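PDB 2AWI: PrgX from Enterococcus faecalis, which serves as the receptor for the peptide sex pheromone cCF10 and probably acts as a DNA-binding repressor in the regulation of conjugation. Local coordinates for residues Y186-T189 / I190-L194; D93-F96 / Q97-E100. The protein carries 1 engineered substitution. All coordinates share one frame; numbering follows the deposited sequence.

Contact 1 (Y186-T189 / I190-L194); sequences YDLT and IQTVL
With its CG anti to the backbone N (chi1 169°), the side chain of Y186 carries its ring alongside the next helical turn, where I190 meets it. The I190 torsion (chi1 65°) puts CG1 between the backbone N and the carbonyl carbon and lays I190 CG1 against the preceding turn, 3.0 Å from D187 O, while CG2 is directed at the ring. That methyl sits over one face of Y186, I190 CG2 being 3.8 Å from the ring centroid and 15° off its normal; the shift is toward the hydroxyl end, and CZ is the nearest ring atom. This CH-pi contact between residues i and i+4 accompanies the backbone bond from I190 N to Y186 O (3.1 Å).

On another side of the helix, L188 O is gripped twice by T192. T192 N donates to L188 O at 2.9 Å, and T192 OG1 donates to the same L188 O at 3.0 Å from above the carbonyl plane. T192 OG1 also pairs with Y232 OH, and L188 CD2 lies 3.6 Å from T192 OG1. Near this point the backbone bonding is less regular: Q191 N makes weak bonds to D187 O at 3.2 Å and to L188 O at 3.1 Å.

Beyond the helix, D187 bonds through OD1 to S227 N and through OD2 to S181 OG, and Y186 packs on E60 of the second subunit. A threonine hydroxyl bonded back to the i-4 carbonyl, together with an i to i+4 CH-pi pair on another side, marks this as an intrahelical contact on helix 184-203, within the all-helical C-terminal TPR region.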
ATOM      1  N   TYR A 186      -4.990 -29.619 -24.238  1.00 24.64           N
ATOM      2  CA  TYR A 186      -6.422 -29.722 -23.987  1.00 26.16           C
ATOM      3  C   TYR A 186      -6.801 -28.854 -22.781  1.00 29.98           C
ATOM      4  O   TYR A 186      -7.766 -28.088 -22.835  1.00 30.79           O
ATOM      5  CB  TYR A 186      -6.783 -31.199 -23.762  1.00 26.39           C
ATOM      6  CG  TYR A 186      -8.172 -31.457 -23.231  1.00 25.23           C
ATOM      7  CD1 TYR A 186      -8.411 -31.553 -21.859  1.00 25.55           C
ATOM      8  CD2 TYR A 186      -9.251 -31.605 -24.103  1.00 29.45           C
ATOM      9  CE1 TYR A 186      -9.697 -31.790 -21.368  1.00 30.60           C
ATOM     10  CE2 TYR A 186     -10.529 -31.840 -23.626  1.00 21.77           C
ATOM     11  CZ  TYR A 186     -10.750 -31.930 -22.263  1.00 29.70           C
ATOM     12  OH  TYR A 186     -12.031 -32.141 -21.803  1.00 32.16           O
ATOM     13  N   ASP A 187      -6.021 -28.962 -21.708  1.00 33.41           N
ATOM     14  CA  ASP A 187      -6.256 -28.179 -20.499  1.00 37.69           C
ATOM     15  C   ASP A 187      -6.341 -26.674 -20.780  1.00 38.07           C
ATOM     16  O   ASP A 187      -7.241 -25.992 -20.285  1.00 40.79           O
ATOM     17  CB  ASP A 187      -5.136 -28.419 -19.485  1.00 31.78           C
ATOM     18  CG  ASP A 187      -5.156 -29.823 -18.901  1.00 35.33           C
ATOM     19  OD1 ASP A 187      -4.300 -30.106 -18.041  1.00 38.02           O
ATOM     20  OD2 ASP A 187      -6.017 -30.641 -19.290  1.00 35.86           O
ATOM     21  N   LEU A 188      -5.402 -26.160 -21.571  1.00 28.93           N
ATOM     22  CA  LEU A 188      -5.360 -24.737 -21.888  1.00 28.30           C
ATOM     23  C   LEU A 188      -6.628 -24.297 -22.612  1.00 27.13           C
ATOM     24  O   LEU A 188      -7.244 -23.294 -22.266  1.00 26.10           O
ATOM     25  CB  LEU A 188      -4.151 -24.432 -22.775  1.00 26.92           C
ATOM     26  CG  LEU A 188      -3.500 -23.043 -22.722  1.00 33.57           C
ATOM     27  CD1 LEU A 188      -2.931 -22.732 -24.085  1.00 25.57           C
ATOM     28  CD2 LEU A 188      -4.485 -21.976 -22.328  1.00 28.32           C
ATOM     29  N   THR A 189      -7.004 -25.066 -23.621  1.00 27.86           N
ATOM     30  CA  THR A 189      -8.173 -24.781 -24.431  1.00 29.86           C
ATOM     31  C   THR A 189      -9.491 -24.746 -23.657  1.00 31.85           C
ATOM     32  O   THR A 189     -10.318 -23.863 -23.873  1.00 34.64           O
ATOM     33  CB  THR A 189      -8.281 -25.806 -25.548  1.00 31.85           C
ATOM     34  OG1 THR A 189      -7.033 -25.858 -26.251  1.00 30.13           O
ATOM     35  CG2 THR A 189      -9.394 -25.425 -26.512  1.00 34.68           C
ATOM     36  N   ILE A 190      -9.690 -25.699 -22.758  1.00 28.34           N
ATOM     37  CA  ILE A 190     -10.918 -25.728 -21.988  1.00 28.28           C
ATOM     38  C   ILE A 190     -10.959 -24.569 -20.995  1.00 29.62           C
ATOM     39  O   ILE A 190     -12.034 -24.180 -20.537  1.00 26.15           O
ATOM     40  CB  ILE A 190     -11.065 -27.060 -21.236  1.00 26.25           C
ATOM     41  CG1 ILE A 190      -9.957 -27.195 -20.192  1.00 29.65           C
ATOM     42  CG2 ILE A 190     -10.992 -28.220 -22.228  1.00 25.13           C
ATOM     43  CD1 ILE A 190     -10.061 -28.446 -19.366  1.00 26.64           C
ATOM     44  N   GLN A 191      -9.784 -24.019 -20.675  1.00 23.89           N
ATOM     45  CA  GLN A 191      -9.673 -22.899 -19.742  1.00 25.10           C
ATOM     46  C   GLN A 191      -9.898 -21.557 -20.422  1.00 26.48           C
ATOM     47  O   GLN A 191     -10.494 -20.653 -19.844  1.00 27.94           O
ATOM     48  CB  GLN A 191      -8.293 -22.887 -19.084  1.00 24.65           C
ATOM     49  CG  GLN A 191      -8.184 -23.707 -17.813  1.00 21.34           C
ATOM     50  CD  GLN A 191      -6.744 -23.896 -17.368  1.00 29.31           C
ATOM     51  OE1 GLN A 191      -6.046 -24.786 -17.853  1.00 34.63           O
ATOM     52  NE2 GLN A 191      -6.289 -23.049 -16.454  1.00 22.17           N
ATOM     53  N   THR A 192      -9.409 -21.430 -21.650  1.00 24.79           N
ATOM     54  CA  THR A 192      -9.543 -20.189 -22.400  1.00 24.02           C
ATOM     55  C   THR A 192     -11.007 -19.777 -22.524  1.00 24.45           C
ATOM     56  O   THR A 192     -11.342 -18.602 -22.378  1.00 26.10           O
ATOM     57  CB  THR A 192      -8.931 -20.330 -23.810  1.00 25.25           C
ATOM     58  OG1 THR A 192      -7.557 -20.725 -23.692  1.00 23.11           O
ATOM     59  CG2 THR A 192      -9.000 -19.006 -24.570  1.00 19.72           C
ATOM     60  N   VAL A 193     -11.865 -20.760 -22.787  1.00 25.35           N
ATOM     61  CA  VAL A 193     -13.296 -20.535 -22.935  1.00 26.32           C
ATOM     62  C   VAL A 193     -13.860 -19.849 -21.711  1.00 26.71           C
ATOM     63  O   VAL A 193     -14.511 -18.819 -21.812  1.00 27.53           O
ATOM     64  CB  VAL A 193     -14.077 -21.864 -23.108  1.00 32.37           C
ATOM     65  CG1 VAL A 193     -15.568 -21.574 -23.164  1.00 37.15           C
ATOM     66  CG2 VAL A 193     -13.626 -22.586 -24.358  1.00 29.89           C
ATOM     67  N   LEU A 194     -13.602 -20.431 -20.549  1.00 31.74           N
ATOM     68  CA  LEU A 194     -14.121 -19.886 -19.311  1.00 32.96           C
ATOM     69  C   LEU A 194     -13.640 -18.470 -19.074  1.00 34.84           C
ATOM     70  O   LEU A 194     -14.435 -17.595 -18.746  1.00 36.15           O
ATOM     71  CB  LEU A 194     -13.731 -20.792 -18.137  1.00 24.00           C
ATOM     72  CG  LEU A 194     -14.009 -22.280 -18.388  1.00 24.34           C
ATOM     73  CD1 LEU A 194     -13.565 -23.109 -17.202  1.00 24.37           C
ATOM     74  CD2 LEU A 194     -15.488 -22.472 -18.657  1.00 24.20           C
TER

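Contact 2 (D93-F96 / Q97-E100); sequences DKNF and QRIE
D93 comes first, its O accepting a weak bond from Q97 N at 3.1 Å (N-H...O angle 135°), while the extended Q97 chain runs back over the same carbonyl, placing Q97 CG 3.0 Å from D93 O. At N95 the carbonyl serves two successive amides. R98 N reaches N95 O at 2.9 Å from well above the carbonyl plane, and I99 N bonds to N95 O at 3.0 Å. The side chains of N95 and R98 lie side by side with their flat ends almost perpendicular, 81° apart; a bend at chi3 (64°) turns the guanidinium back toward N95, and N95 O lies over one of its faces. R98 NE forms a salt bridge with E78. The F96 ring receives E100 CB over the centre of one face, 4.2 Å from the centroid, a CH-pi contact one turn on. E100 N completes that turn by bonding to F96 O at 2.9 Å. Helix 92-102 thus packs against two neighbours: N95, R98 and I99 touch helix 74-87, and N95, F96, R98 and I99 touch Y113 or Y116 of helix 107-122.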
ATOM      1  N   ASP A  93      -9.709 -11.696 -48.925  1.00 72.11           N
ATOM      2  CA  ASP A  93     -10.598 -12.029 -50.027  1.00 73.92           C
ATOM      3  C   ASP A  93     -10.344 -13.350 -50.748  1.00 74.16           C
ATOM      4  O   ASP A  93     -11.164 -14.267 -50.688  1.00 74.68           O
ATOM      5  CB  ASP A  93     -10.567 -10.893 -51.048  1.00 97.76           C
ATOM      6  CG  ASP A  93     -11.896 -10.687 -51.728  1.00 97.76           C
ATOM      7  OD1 ASP A  93     -12.385 -11.631 -52.382  1.00 97.76           O
ATOM      8  OD2 ASP A  93     -12.453  -9.576 -51.605  1.00 97.76           O
ATOM      9  N   LYS A  94      -9.210 -13.444 -51.434  1.00 63.75           N
ATOM     10  CA  LYS A  94      -8.874 -14.638 -52.205  1.00 63.82           C
ATOM     11  C   LYS A  94      -8.762 -15.917 -51.382  1.00 62.02           C
ATOM     12  O   LYS A  94      -9.129 -16.997 -51.849  1.00 60.16           O
ATOM     13  CB  LYS A  94      -7.576 -14.400 -52.981  1.00 81.04           C
ATOM     14  CG  LYS A  94      -7.413 -15.284 -54.205  1.00 83.03           C
ATOM     15  CD  LYS A  94      -6.349 -14.724 -55.134  1.00 83.03           C
ATOM     16  CE  LYS A  94      -6.284 -15.500 -56.441  1.00 83.03           C
ATOM     17  NZ  LYS A  94      -5.333 -14.879 -57.410  1.00 83.03           N
ATOM     18  N   ASN A  95      -8.254 -15.798 -50.160  1.00 63.65           N
ATOM     19  CA  ASN A  95      -8.107 -16.956 -49.290  1.00 62.58           C
ATOM     20  C   ASN A  95      -9.445 -17.315 -48.669  1.00 62.40           C
ATOM     21  O   ASN A  95      -9.773 -18.491 -48.509  1.00 62.15           O
ATOM     22  CB  ASN A  95      -7.087 -16.664 -48.193  1.00 57.99           C
ATOM     23  CG  ASN A  95      -5.662 -16.750 -48.691  1.00 57.76           C
ATOM     24  OD1 ASN A  95      -4.786 -16.017 -48.231  1.00 52.51           O
ATOM     25  ND2 ASN A  95      -5.417 -17.656 -49.630  1.00 54.12           N
ATOM     26  N   PHE A  96     -10.218 -16.290 -48.329  1.00 52.78           N
ATOM     27  CA  PHE A  96     -11.528 -16.485 -47.724  1.00 52.61           C
ATOM     28  C   PHE A  96     -12.453 -17.212 -48.686  1.00 52.34           C
ATOM     29  O   PHE A  96     -13.375 -17.906 -48.262  1.00 51.00           O
ATOM     30  CB  PHE A  96     -12.140 -15.138 -47.346  1.00 45.43           C
ATOM     31  CG  PHE A  96     -13.458 -15.247 -46.636  1.00 45.46           C
ATOM     32  CD1 PHE A  96     -13.537 -15.836 -45.377  1.00 47.15           C
ATOM     33  CD2 PHE A  96     -14.623 -14.759 -47.226  1.00 43.31           C
ATOM     34  CE1 PHE A  96     -14.764 -15.938 -44.712  1.00 46.22           C
ATOM     35  CE2 PHE A  96     -15.850 -14.853 -46.576  1.00 35.72           C
ATOM     36  CZ  PHE A  96     -15.924 -15.444 -45.317  1.00 44.62           C
ATOM     37  N   GLN A  97     -12.206 -17.053 -49.982  1.00 59.50           N
ATOM     38  CA  GLN A  97     -13.033 -17.703 -50.994  1.00 62.69           C
ATOM     39  C   GLN A  97     -12.722 -19.188 -51.084  1.00 61.13           C
ATOM     40  O   GLN A  97     -13.473 -19.954 -51.684  1.00 61.28           O
ATOM     41  CB  GLN A  97     -12.818 -17.052 -52.364  1.00 79.21           C
ATOM     42  CG  GLN A  97     -13.213 -15.584 -52.425  1.00 82.27           C
ATOM     43  CD  GLN A  97     -13.039 -14.989 -53.813  1.00 83.41           C
ATOM     44  OE1 GLN A  97     -13.222 -13.788 -54.014  1.00 83.43           O
ATOM     45  NE2 GLN A  97     -12.688 -15.832 -54.779  1.00 84.87           N
ATOM     46  N   ARG A  98     -11.605 -19.590 -50.488  1.00 58.59           N
ATOM     47  CA  ARG A  98     -11.200 -20.989 -50.496  1.00 57.14           C
ATOM     48  C   ARG A  98     -11.658 -21.655 -49.202  1.00 55.74           C
ATOM     49  O   ARG A  98     -12.133 -22.789 -49.203  1.00 56.76           O
ATOM     50  CB  ARG A  98      -9.677 -21.102 -50.620  1.00 60.15           C
ATOM     51  CG  ARG A  98      -9.164 -22.537 -50.597  1.00 62.28           C
ATOM     52  CD  ARG A  98      -7.633 -22.628 -50.603  1.00 64.48           C
ATOM     53  NE  ARG A  98      -7.017 -22.049 -49.407  1.00 65.23           N
ATOM     54  CZ  ARG A  98      -6.573 -20.799 -49.318  1.00 62.90           C
ATOM     55  NH1 ARG A  98      -6.668 -19.983 -50.359  1.00 59.91           N
ATOM     56  NH2 ARG A  98      -6.035 -20.361 -48.186  1.00 61.74           N
ATOM     57  N   ILE A  99     -11.521 -20.925 -48.103  1.00 45.95           N
ATOM     58  CA  ILE A  99     -11.889 -21.420 -46.785  1.00 45.38           C
ATOM     59  C   ILE A  99     -13.396 -21.487 -46.555  1.00 43.25           C
ATOM     60  O   ILE A  99     -13.913 -22.519 -46.127  1.00 40.34           O
ATOM     61  CB  ILE A  99     -11.265 -20.534 -45.674  1.00 57.07           C
ATOM     62  CG1 ILE A  99      -9.735 -20.584 -45.759  1.00 59.77           C
ATOM     63  CG2 ILE A  99     -11.742 -20.995 -44.306  1.00 55.86           C
ATOM     64  CD1 ILE A  99      -9.142 -21.964 -45.549  1.00 65.10           C
ATOM     65  N   GLU A 100     -14.084 -20.382 -46.834  1.00 49.34           N
ATOM     66  CA  GLU A 100     -15.534 -20.282 -46.638  1.00 49.43           C
ATOM     67  C   GLU A 100     -16.281 -21.553 -47.045  1.00 48.81           C
ATOM     68  O   GLU A 100     -17.063 -22.095 -46.267  1.00 48.37           O
ATOM     69  CB  GLU A 100     -16.083 -19.070 -47.403  1.00 48.38           C
ATOM     70  CG  GLU A 100     -17.458 -18.583 -46.956  1.00 50.59           C
ATOM     71  CD  GLU A 100     -18.577 -19.545 -47.316  1.00 57.40           C
ATOM     72  OE1 GLU A 100     -18.645 -19.963 -48.493  1.00 57.77           O
ATOM     73  OE2 GLU A 100     -19.397 -19.873 -46.429  1.00 63.23           O
TER

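In the fold
From the N terminus, the chain passes through the helix-turn-helix region and helix 74-87 before reaching contact 2 on helix 92-102. Helices 107-122, 128-142, 150-159 and 165-172 follow, and then contact 1 on helix 184-203. Each contact joins successive turns of one helix and closes no long loop; the two stand in series, neither nesting nor crossing. The centres of contact 1 and contact 2 are about 28 Å apart. The nearest atoms of contact 1 and contact 2 are about 18 Å apart, without touching. The centre of contact 1 lies about 6 Å from the centre of the chain, among helices 150-159, 207-220 and 230-248. The centre of contact 2 lies about 24 Å from the centre of the chain, at the surface against helices 74-87 and 107-122.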